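Local structure of Uly1 (Catenovulum maritimum, 7DRQ) at residues V74-Y79 with I111-S116; E90-H95 with T182-L187; I122-D127 with T168-D173. The protein is a marine bacterial ulvan lyase of polysaccharide lyase family 24 that carries bound calcium and probably cleaves the algal polysaccharide ulvan by elimination. All coordinates share one frame; numbering follows the deposited sequence.

Contact 1 (V74-Y79 with I111-S116); sequences VMLTRY and IAVAIS
Val74 and Ile111 both project toward the opposing strand, and their side chains meet obliquely through methyl groups. The end of the isoleucine, CD1, lies against the fork of the valine: it is 4.0 Å from Val74 CG1 and 4.2 Å from Val74 CG2. On the same isoleucine, CG2 stands 4.2 Å from Val74 CG1, which is therefore approached by both branches. Ile111 CG1 lies opposite the carbonyl carbon (chi1 -49°), and this sends CD1 on toward the valine, while CG2, anti to the backbone N, flanks the same valine methyl. Two residues further along each strand the pattern is sparser. Leu76 and Val113 meet at about a right angle and only by their ends, Leu76 CD1 lying 4.1 Å from Val113 CG2. No hydrogen bond passes between the segments, whose axes come no closer than 9.1 Å and are inclined at 33°; between these segments the packing rests on aliphatic groups alone. The angle makes the strands diverge, and beyond Leu76 and Val113 the contact ends. Such buried aliphatic packing between successive sheets is characteristic of a beta-propeller. Strand 73-80 lies between strands 59-65 and 86-91 of its own antiparallel sheet, whereas strand 111-115 is an edge strand of the next sheet, paired with strand 122-126, from which Tyr126 reaches both Val74 and Ile111.

Contact 2 (E90-H95 with T182-L187); sequences EFPHQH and TDYKHL. With CA (calcium ion), chain C.
Pro92, at the corner where the chain leaves strand 86-91 of a propeller sheet, packs on Thr182 and Tyr184 of a calcium-binding loop that is tightened by an Asx turn. Its CG lies 3.4 Å from the backbone oxygen Thr182 O, and the same atom is 3.9 Å from Tyr184 CD1, the two side chains crossing nearly perpendicularly. The tyrosine contact is apolar, whereas the threonine meets the proline chiefly through its carbonyl. The next residue brings the polar contact. His93 CG is anti to the backbone N (chi1 -175°), which carries the imidazole toward Lys185, and NZ of the lysine donates to ND1 over 3.0 Å. The ammonium group sits at the ring edge but is tilted 24° out of the ring plane. Lys185 CD lies 3.4 Å from His93 ND1, and the bend at chi3 (-70°) then turns the chain end so that NZ meets ND1. The ammonium group has a salt bridge to Asp146 as well, while His93 NE2 is hydrogen-bonded to Asp127. An alanine in place of His93 would probably leave Lys185 to Asp146 with more freedom to turn, and deprive Asp127 OD2 of its bond to NE2. The backbone oxygen of the same lysine binds the calcium ion, alongside both carboxylate oxygens of Asp183. The loop is held in this shape by Lys185 N, which donates to Asp183 OD1 over 2.9 Å, nearly along the C-O axis of that oxygen.

Contact 3 (I122-D127 with T168-D173); sequences IHLLYD and TQFVKD. With CA (calcium ion), chain C.
The phenyl ring of Phe170 presents its far end, CZ and CE2, to two aliphatic side chains of strand 122-126. Ile122 comes to the edge, with CG2 near the ring plane and 3.9 Å from Phe170 CZ; its CB and CD1 gather round the same ring carbon. Leu124 CD1 arrives obliquely at the adjoining corner, 3.8 Å from Phe170 CE2. Both side chains cross the phenylalanine at about a right angle, and the ring end is thus received between two residues that lie on one face of the strand. The Phe170 ring reaches the strand with CG anti to the carbonyl carbon (chi1 -79°), which swings the phenyl off the loop toward the sheet. A second flat group borders this patch, since the Tyr126 ring has Leu124 CB at its edge, in plane. Three residues after Phe170 the same loop turns to a different task: the carboxylate of Asp173 binds calcium through one oxygen, OD2, at 2.4 Å from the ion, and its other oxygen, OD1, is hydrogen-bonded to Ser175. Asp183, Lys185 and three waters complete the site. In this way the segment joins the buried face of a propeller sheet to a metal-bound surface loop. No hydrogen bond crosses between the segments, so the adhesion is purely apolar: the phenyl is held by burial and van der Waals contact, whereas the polar interactions of the Asp173 carboxylate serve the calcium site.

Following the chain from the N terminus, contact 1 closes a short loop by bringing 111-116 back onto 74-79, thereby packing two successive sheets of the propeller. Segment 90-95 lies inside that loop, so contact 2, made when 182-187 arrives much later, crosses contact 1. Contact 3, between 122-127 and 168-173, opens after contact 1 has closed and nests within the longer loop of contact 2. Strands 73-80 and 86-91 link contacts 1 and 2 through backbone pairing; strands 111-115 and 122-126 link contacts 1 and 3. Contacts 2 and 3 share the calcium ion and its waters, which join the two loop segments to each other, while the contacts themselves fasten them to the sheets.

Contact 1 (V74-Y79 with I111-S116)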
loop_
_atom_site.group_PDB
_atom_site.type_symbol
_atom_site.label_atom_id
_atom_site.label_comp_id
_atom_site.label_asym_id
_atom_site.label_seq_id
_atom_site.Cartn_x
_atom_site.Cartn_y
_atom_site.Cartn_z
ATOM N N VAL A 74 12.415 10.547 7.944
ATOM C CA VAL A 74 11.256 9.713 8.249
ATOM C C VAL A 74 10.586 10.221 9.522
ATOM O O VAL A 74 11.235 10.374 10.563
ATOM C CB VAL A 74 11.694 8.247 8.404
ATOM C CG1 VAL A 74 10.589 7.414 9.041
ATOM C CG2 VAL A 74 12.121 7.660 7.044
HETATM N N MSE A 75 9.281 10.480 9.449
HETATM C CA MSE A 75 8.533 10.997 10.606
HETATM C C MSE A 75 7.383 10.090 10.994
HETATM O O MSE A 75 6.765 9.465 10.140
HETATM C CB MSE A 75 7.958 12.392 10.330
HETATM C CG MSE A 75 8.867 13.337 9.567
HETATM SE SE MSE A 75 10.397 13.902 10.623
HETATM C CE MSE A 75 9.509 14.799 12.124
ATOM N N LEU A 76 7.073 10.054 12.294
ATOM C CA LEU A 76 5.926 9.323 12.812
ATOM C C LEU A 76 5.152 10.244 13.743
ATOM O O LEU A 76 5.699 10.715 14.742
ATOM C CB LEU A 76 6.369 8.047 13.544
ATOM C CG LEU A 76 5.227 7.347 14.297
ATOM C CD1 LEU A 76 4.143 6.893 13.318
ATOM C CD2 LEU A 76 5.745 6.172 15.138
ATOM N N THR A 77 3.895 10.520 13.399
ATOM C CA THR A 77 3.026 11.398 14.179
ATOM C C THR A 77 1.918 10.575 14.815
ATOM O O THR A 77 1.359 9.673 14.179
ATOM C CB THR A 77 2.403 12.489 13.298
ATOM O OG1 THR A 77 3.431 13.308 12.736
ATOM C CG2 THR A 77 1.456 13.379 14.126
ATOM N N ARG A 78 1.606 10.871 16.070
ATOM C CA ARG A 78 0.508 10.211 16.759
ATOM C C ARG A 78 -0.468 11.275 17.225
ATOM O O ARG A 78 -0.092 12.157 18.000
ATOM C CB ARG A 78 1.010 9.385 17.946
ATOM C CG ARG A 78 -0.099 8.578 18.621
ATOM C CD ARG A 78 0.407 7.892 19.889
ATOM N NE ARG A 78 0.687 8.874 20.938
ATOM C CZ ARG A 78 1.150 8.575 22.148
ATOM N NH1 ARG A 78 1.380 7.301 22.490
ATOM N NH2 ARG A 78 1.385 9.547 23.028
ATOM N N TYR A 79 -1.704 11.196 16.741
ATOM C CA TYR A 79 -2.789 12.081 17.154
ATOM C C TYR A 79 -3.671 11.354 18.163
ATOM O O TYR A 79 -4.083 10.212 17.931
ATOM C CB TYR A 79 -3.611 12.523 15.937
ATOM C CG TYR A 79 -4.912 13.192 16.299
ATOM C CD1 TYR A 79 -4.936 14.514 16.723
ATOM C CD2 TYR A 79 -6.116 12.503 16.233
ATOM C CE1 TYR A 79 -6.124 15.136 17.071
ATOM C CE2 TYR A 79 -7.325 13.130 16.580
ATOM C CZ TYR A 79 -7.312 14.443 16.998
ATOM O OH TYR A 79 -8.507 15.058 17.348
ATOM N N ILE A 111 6.569 4.819 3.809
ATOM C CA ILE A 111 6.752 4.436 5.206
ATOM C C ILE A 111 5.461 3.790 5.680
ATOM O O ILE A 111 4.453 4.481 5.880
ATOM C CB ILE A 111 7.096 5.637 6.092
ATOM C CG1 ILE A 111 8.226 6.484 5.489
ATOM C CG2 ILE A 111 7.420 5.154 7.516
ATOM C CD1 ILE A 111 8.135 7.968 5.925
ATOM N N ALA A 112 5.495 2.480 5.903
ATOM C CA ALA A 112 4.342 1.762 6.426
ATOM C C ALA A 112 4.432 1.686 7.943
ATOM O O ALA A 112 5.523 1.563 8.506
ATOM C CB ALA A 112 4.264 0.349 5.847
ATOM N N VAL A 113 3.276 1.779 8.605
ATOM C CA VAL A 113 3.216 1.735 10.060
ATOM C C VAL A 113 2.165 0.715 10.483
ATOM O O VAL A 113 1.135 0.546 9.823
ATOM C CB VAL A 113 2.915 3.127 10.675
ATOM C CG1 VAL A 113 1.553 3.667 10.175
ATOM C CG2 VAL A 113 2.972 3.081 12.202
ATOM N N ALA A 114 2.438 0.024 11.590
ATOM C CA ALA A 114 1.444 -0.828 12.228
ATOM C C ALA A 114 1.647 -0.827 13.737
ATOM O O ALA A 114 2.764 -0.643 14.232
ATOM C CB ALA A 114 1.515 -2.277 11.723
ATOM N N ILE A 115 0.551 -1.055 14.456
ATOM C CA ILE A 115 0.559 -1.317 15.896
ATOM C C ILE A 115 0.155 -2.772 16.117
ATOM O O ILE A 115 -0.802 -3.248 15.499
ATOM C CB ILE A 115 -0.407 -0.369 16.633
ATOM C CG1 ILE A 115 -0.177 1.090 16.227
ATOM C CG2 ILE A 115 -0.289 -0.555 18.145
ATOM C CD1 ILE A 115 1.189 1.604 16.557
ATOM N N SER A 116 0.885 -3.489 16.980
ATOM C CA SER A 116 0.371 -4.769 17.477
ATOM C C SER A 116 -0.654 -4.505 18.567
ATOM O O SER A 116 -0.312 -3.912 19.591
ATOM C CB SER A 116 1.467 -5.647 18.055
ATOM O OG SER A 116 0.863 -6.773 18.711
#

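Contact 2 (E90-H95 with T182-L187)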
loop_
_atom_site.group_PDB
_atom_site.type_symbol
_atom_site.label_atom_id
_atom_site.label_comp_id
_atom_site.label_asym_id
_atom_site.label_seq_id
_atom_site.Cartn_x
_atom_site.Cartn_y
_atom_site.Cartn_z
ATOM N N GLU A 90 11.014 12.236 15.038
ATOM C CA GLU A 90 11.892 12.299 13.877
ATOM C C GLU A 90 12.882 11.141 13.929
ATOM O O GLU A 90 13.604 10.978 14.920
ATOM C CB GLU A 90 12.645 13.629 13.825
ATOM C CG GLU A 90 13.647 13.706 12.694
ATOM C CD GLU A 90 14.574 14.900 12.814
ATOM O OE1 GLU A 90 14.175 15.899 13.438
ATOM O OE2 GLU A 90 15.701 14.829 12.286
ATOM N N PHE A 91 12.922 10.363 12.871
ATOM C CA PHE A 91 13.873 9.269 12.762
ATOM C C PHE A 91 15.107 9.711 11.984
ATOM O O PHE A 91 15.025 10.590 11.125
ATOM C CB PHE A 91 13.233 8.053 12.074
ATOM C CG PHE A 91 12.372 7.243 12.998
ATOM C CD1 PHE A 91 11.059 7.608 13.232
ATOM C CD2 PHE A 91 12.884 6.132 13.657
ATOM C CE1 PHE A 91 10.270 6.883 14.112
ATOM C CE2 PHE A 91 12.094 5.393 14.537
ATOM C CZ PHE A 91 10.791 5.768 14.759
ATOM N N PRO A 92 16.270 9.136 12.296
ATOM C CA PRO A 92 17.500 9.576 11.618
ATOM C C PRO A 92 17.494 9.318 10.125
ATOM O O PRO A 92 18.124 10.078 9.379
ATOM C CB PRO A 92 18.601 8.763 12.318
ATOM C CG PRO A 92 18.032 8.390 13.648
ATOM C CD PRO A 92 16.537 8.296 13.478
ATOM N N HIS A 93 16.818 8.269 9.662
ATOM C CA HIS A 93 16.881 7.918 8.247
ATOM C C HIS A 93 16.266 9.002 7.366
ATOM O O HIS A 93 15.219 9.564 7.691
ATOM C CB HIS A 93 16.149 6.615 7.977
ATOM C CG HIS A 93 16.294 6.144 6.563
ATOM N ND1 HIS A 93 17.462 5.587 6.087
ATOM C CD2 HIS A 93 15.433 6.165 5.518
ATOM C CE1 HIS A 93 17.307 5.264 4.814
ATOM N NE2 HIS A 93 16.088 5.609 4.442
ATOM N N GLN A 94 16.890 9.244 6.212
ATOM C CA GLN A 94 16.393 10.193 5.224
ATOM C C GLN A 94 16.112 9.454 3.927
ATOM O O GLN A 94 16.850 8.542 3.562
ATOM C CB GLN A 94 17.398 11.327 4.955
ATOM C CG GLN A 94 17.745 12.164 6.184
ATOM C CD GLN A 94 19.062 12.887 6.023
ATOM O OE1 GLN A 94 20.132 12.295 6.199
ATOM N NE2 GLN A 94 18.996 14.165 5.668
ATOM N N HIS A 95 15.031 9.847 3.242
ATOM C CA HIS A 95 14.671 9.249 1.955
ATOM C C HIS A 95 15.890 9.177 1.042
ATOM O O HIS A 95 16.551 10.191 0.797
ATOM C CB HIS A 95 13.559 10.093 1.312
ATOM C CG HIS A 95 13.089 9.588 -0.020
ATOM N ND1 HIS A 95 12.763 8.267 -0.251
ATOM C CD2 HIS A 95 12.862 10.242 -1.186
ATOM C CE1 HIS A 95 12.369 8.127 -1.507
ATOM N NE2 HIS A 95 12.423 9.310 -2.096
ATOM N N THR A 182 22.927 5.852 16.361
ATOM C CA THR A 182 21.624 6.321 15.892
ATOM C C THR A 182 21.082 5.445 14.767
ATOM O O THR A 182 20.286 5.904 13.937
ATOM C CB THR A 182 21.682 7.784 15.454
ATOM O OG1 THR A 182 22.484 7.906 14.278
ATOM C CG2 THR A 182 22.283 8.637 16.555
ATOM N N ASP A 183 21.507 4.179 14.737
ATOM C CA ASP A 183 21.037 3.194 13.763
ATOM C C ASP A 183 19.806 2.516 14.355
ATOM O O ASP A 183 19.914 1.661 15.245
ATOM C CB ASP A 183 22.154 2.203 13.441
ATOM C CG ASP A 183 21.760 1.147 12.411
ATOM O OD1 ASP A 183 20.570 1.032 12.038
ATOM O OD2 ASP A 183 22.677 0.400 11.992
ATOM N N TYR A 184 18.627 2.910 13.866
ATOM C CA TYR A 184 17.366 2.280 14.234
ATOM C C TYR A 184 16.834 1.341 13.158
ATOM O O TYR A 184 15.669 0.930 13.233
ATOM C CB TYR A 184 16.311 3.345 14.536
ATOM C CG TYR A 184 16.572 4.085 15.824
ATOM C CD1 TYR A 184 17.384 5.211 15.840
ATOM C CD2 TYR A 184 16.000 3.662 17.018
ATOM C CE1 TYR A 184 17.626 5.893 17.015
ATOM C CE2 TYR A 184 16.238 4.343 18.200
ATOM C CZ TYR A 184 17.053 5.453 18.185
ATOM O OH TYR A 184 17.300 6.148 19.344
ATOM N N LYS A 185 17.647 0.995 12.161
ATOM C CA LYS A 185 17.182 0.227 11.011
ATOM C C LYS A 185 17.685 -1.207 11.121
ATOM O O LYS A 185 18.891 -1.447 11.234
ATOM C CB LYS A 185 17.642 0.871 9.701
ATOM C CG LYS A 185 17.018 2.263 9.432
ATOM C CD LYS A 185 17.543 2.848 8.119
ATOM C CE LYS A 185 19.017 3.230 8.243
ATOM N NZ LYS A 185 19.610 3.717 6.957
ATOM N N HIS A 186 16.753 -2.148 11.115
ATOM C CA HIS A 186 17.048 -3.559 11.250
ATOM C C HIS A 186 16.923 -4.240 9.897
ATOM O O HIS A 186 16.010 -3.952 9.117
ATOM C CB HIS A 186 16.110 -4.203 12.264
ATOM C CG HIS A 186 16.261 -3.632 13.637
ATOM N ND1 HIS A 186 17.044 -4.224 14.605
ATOM C CD2 HIS A 186 15.761 -2.499 14.191
ATOM C CE1 HIS A 186 17.005 -3.490 15.704
ATOM N NE2 HIS A 186 16.236 -2.436 15.478
ATOM N N LEU A 187 17.847 -5.143 9.628
ATOM C CA LEU A 187 17.953 -5.777 8.322
ATOM C C LEU A 187 17.065 -7.009 8.198
ATOM O O LEU A 187 17.063 -7.655 7.141
ATOM C CB LEU A 187 19.419 -6.152 8.066
ATOM C CG LEU A 187 19.880 -6.369 6.629
ATOM C CD1 LEU A 187 19.596 -5.124 5.794
ATOM C CD2 LEU A 187 21.360 -6.718 6.612
HETATM CA CA CA C . 21.168 -1.051 10.708
HETATM O O HOH W 1 20.523 -2.747 9.024
HETATM O O HOH W 2 23.294 -1.716 9.557
HETATM O O HOH W 3 21.096 0.476 8.791
#

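Contact 3 (I122-D127 with T168-D173)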
loop_
_atom_site.group_PDB
_atom_site.type_symbol
_atom_site.label_atom_id
_atom_site.label_comp_id
_atom_site.label_asym_id
_atom_site.label_seq_id
_atom_site.Cartn_x
_atom_site.Cartn_y
_atom_site.Cartn_z
ATOM N N ILE A 122 5.171 -0.810 18.093
ATOM C CA ILE A 122 5.015 -0.039 16.871
ATOM C C ILE A 122 6.006 -0.576 15.853
ATOM O O ILE A 122 7.169 -0.819 16.186
ATOM C CB ILE A 122 5.275 1.456 17.117
ATOM C CG1 ILE A 122 4.410 1.963 18.278
ATOM C CG2 ILE A 122 5.075 2.271 15.815
ATOM C CD1 ILE A 122 4.862 3.310 18.824
ATOM N N HIS A 123 5.552 -0.745 14.617
ATOM C CA HIS A 123 6.393 -1.280 13.550
ATOM C C HIS A 123 6.401 -0.334 12.363
ATOM O O HIS A 123 5.343 0.143 11.941
ATOM C CB HIS A 123 5.899 -2.663 13.152
ATOM C CG HIS A 123 5.797 -3.582 14.321
ATOM N ND1 HIS A 123 6.836 -4.400 14.707
ATOM C CD2 HIS A 123 4.822 -3.745 15.247
ATOM C CE1 HIS A 123 6.493 -5.057 15.799
ATOM N NE2 HIS A 123 5.273 -4.686 16.145
ATOM N N LEU A 124 7.598 -0.072 11.834
ATOM C CA LEU A 124 7.801 0.802 10.684
ATOM C C LEU A 124 8.651 0.094 9.638
ATOM O O LEU A 124 9.696 -0.478 9.969
ATOM C CB LEU A 124 8.496 2.103 11.092
ATOM C CG LEU A 124 7.714 2.976 12.070
ATOM C CD1 LEU A 124 8.647 3.982 12.706
ATOM C CD2 LEU A 124 6.581 3.683 11.319
ATOM N N LEU A 125 8.225 0.178 8.383
ATOM C CA LEU A 125 8.990 -0.325 7.249
ATOM C C LEU A 125 9.088 0.783 6.220
ATOM O O LEU A 125 8.067 1.370 5.852
ATOM C CB LEU A 125 8.311 -1.551 6.646
ATOM C CG LEU A 125 8.427 -2.804 7.509
ATOM C CD1 LEU A 125 7.439 -3.846 7.043
ATOM C CD2 LEU A 125 9.850 -3.374 7.493
ATOM N N TYR A 126 10.297 1.088 5.746
ATOM C CA TYR A 126 10.357 2.285 4.918
ATOM C C TYR A 126 11.491 2.258 3.903
ATOM O O TYR A 126 12.512 1.593 4.081
ATOM C CB TYR A 126 10.484 3.538 5.777
ATOM C CG TYR A 126 11.468 3.494 6.936
ATOM C CD1 TYR A 126 12.810 3.847 6.756
ATOM C CD2 TYR A 126 11.035 3.192 8.229
ATOM C CE1 TYR A 126 13.697 3.866 7.834
ATOM C CE2 TYR A 126 11.913 3.210 9.313
ATOM C CZ TYR A 126 13.241 3.546 9.113
ATOM O OH TYR A 126 14.108 3.564 10.195
ATOM N N ASP A 127 11.279 3.042 2.842
ATOM C CA ASP A 127 12.323 3.458 1.908
ATOM C C ASP A 127 12.926 2.267 1.172
ATOM O O ASP A 127 14.147 2.123 1.085
ATOM C CB ASP A 127 13.409 4.277 2.605
ATOM C CG ASP A 127 14.065 5.271 1.661
ATOM O OD1 ASP A 127 13.465 5.570 0.605
ATOM O OD2 ASP A 127 15.172 5.758 1.964
ATOM N N THR A 168 13.316 7.258 22.309
ATOM C CA THR A 168 13.628 6.354 23.414
ATOM C C THR A 168 12.783 5.084 23.359
ATOM O O THR A 168 13.217 4.024 23.834
ATOM C CB THR A 168 13.417 7.071 24.754
ATOM O OG1 THR A 168 14.289 8.204 24.829
ATOM C CG2 THR A 168 13.724 6.150 25.915
ATOM N N GLN A 169 11.592 5.162 22.762
ATOM C CA GLN A 169 10.702 4.015 22.650
ATOM C C GLN A 169 11.126 3.026 21.570
ATOM O O GLN A 169 10.570 1.923 21.514
ATOM C CB GLN A 169 9.276 4.488 22.352
ATOM C CG GLN A 169 8.631 5.191 23.539
ATOM C CD GLN A 169 8.713 4.344 24.782
ATOM O OE1 GLN A 169 8.027 3.336 24.899
ATOM N NE2 GLN A 169 9.576 4.739 25.717
ATOM N N PHE A 170 12.082 3.374 20.726
ATOM C CA PHE A 170 12.421 2.525 19.597
ATOM C C PHE A 170 13.751 1.827 19.830
ATOM O O PHE A 170 14.602 2.303 20.588
ATOM C CB PHE A 170 12.421 3.326 18.292
ATOM C CG PHE A 170 11.031 3.549 17.767
ATOM C CD1 PHE A 170 10.218 4.526 18.335
ATOM C CD2 PHE A 170 10.504 2.712 16.791
ATOM C CE1 PHE A 170 8.920 4.711 17.892
ATOM C CE2 PHE A 170 9.210 2.879 16.336
ATOM C CZ PHE A 170 8.407 3.892 16.892
ATOM N N VAL A 171 13.895 0.673 19.194
ATOM C CA VAL A 171 14.970 -0.268 19.495
ATOM C C VAL A 171 16.079 -0.086 18.476
ATOM O O VAL A 171 15.852 -0.190 17.264
ATOM C CB VAL A 171 14.461 -1.716 19.502
ATOM C CG1 VAL A 171 15.624 -2.667 19.825
ATOM C CG2 VAL A 171 13.325 -1.877 20.492
ATOM N N LYS A 172 17.286 0.175 18.971
ATOM C CA LYS A 172 18.423 0.372 18.090
ATOM C C LYS A 172 18.906 -0.951 17.500
ATOM O O LYS A 172 18.766 -2.030 18.096
ATOM C CB LYS A 172 19.565 1.063 18.845
ATOM C CG LYS A 172 19.206 2.441 19.397
ATOM C CD LYS A 172 20.433 3.183 19.906
ATOM C CE LYS A 172 20.047 4.424 20.696
ATOM N NZ LYS A 172 21.242 5.242 21.072
ATOM N N ASP A 173 19.485 -0.855 16.308
ATOM C CA ASP A 173 20.264 -1.950 15.745
ATOM C C ASP A 173 21.524 -2.101 16.584
ATOM O O ASP A 173 22.380 -1.213 16.581
ATOM C CB ASP A 173 20.596 -1.655 14.283
ATOM C CG ASP A 173 21.404 -2.759 13.617
ATOM O OD1 ASP A 173 21.814 -3.720 14.299
ATOM O OD2 ASP A 173 21.626 -2.672 12.395
HETATM CA CA CA C . 21.168 -1.051 10.708
HETATM O O HOH W 1 20.523 -2.747 9.024
HETATM O O HOH W 2 23.294 -1.716 9.557
HETATM O O HOH W 3 21.096 0.476 8.791
#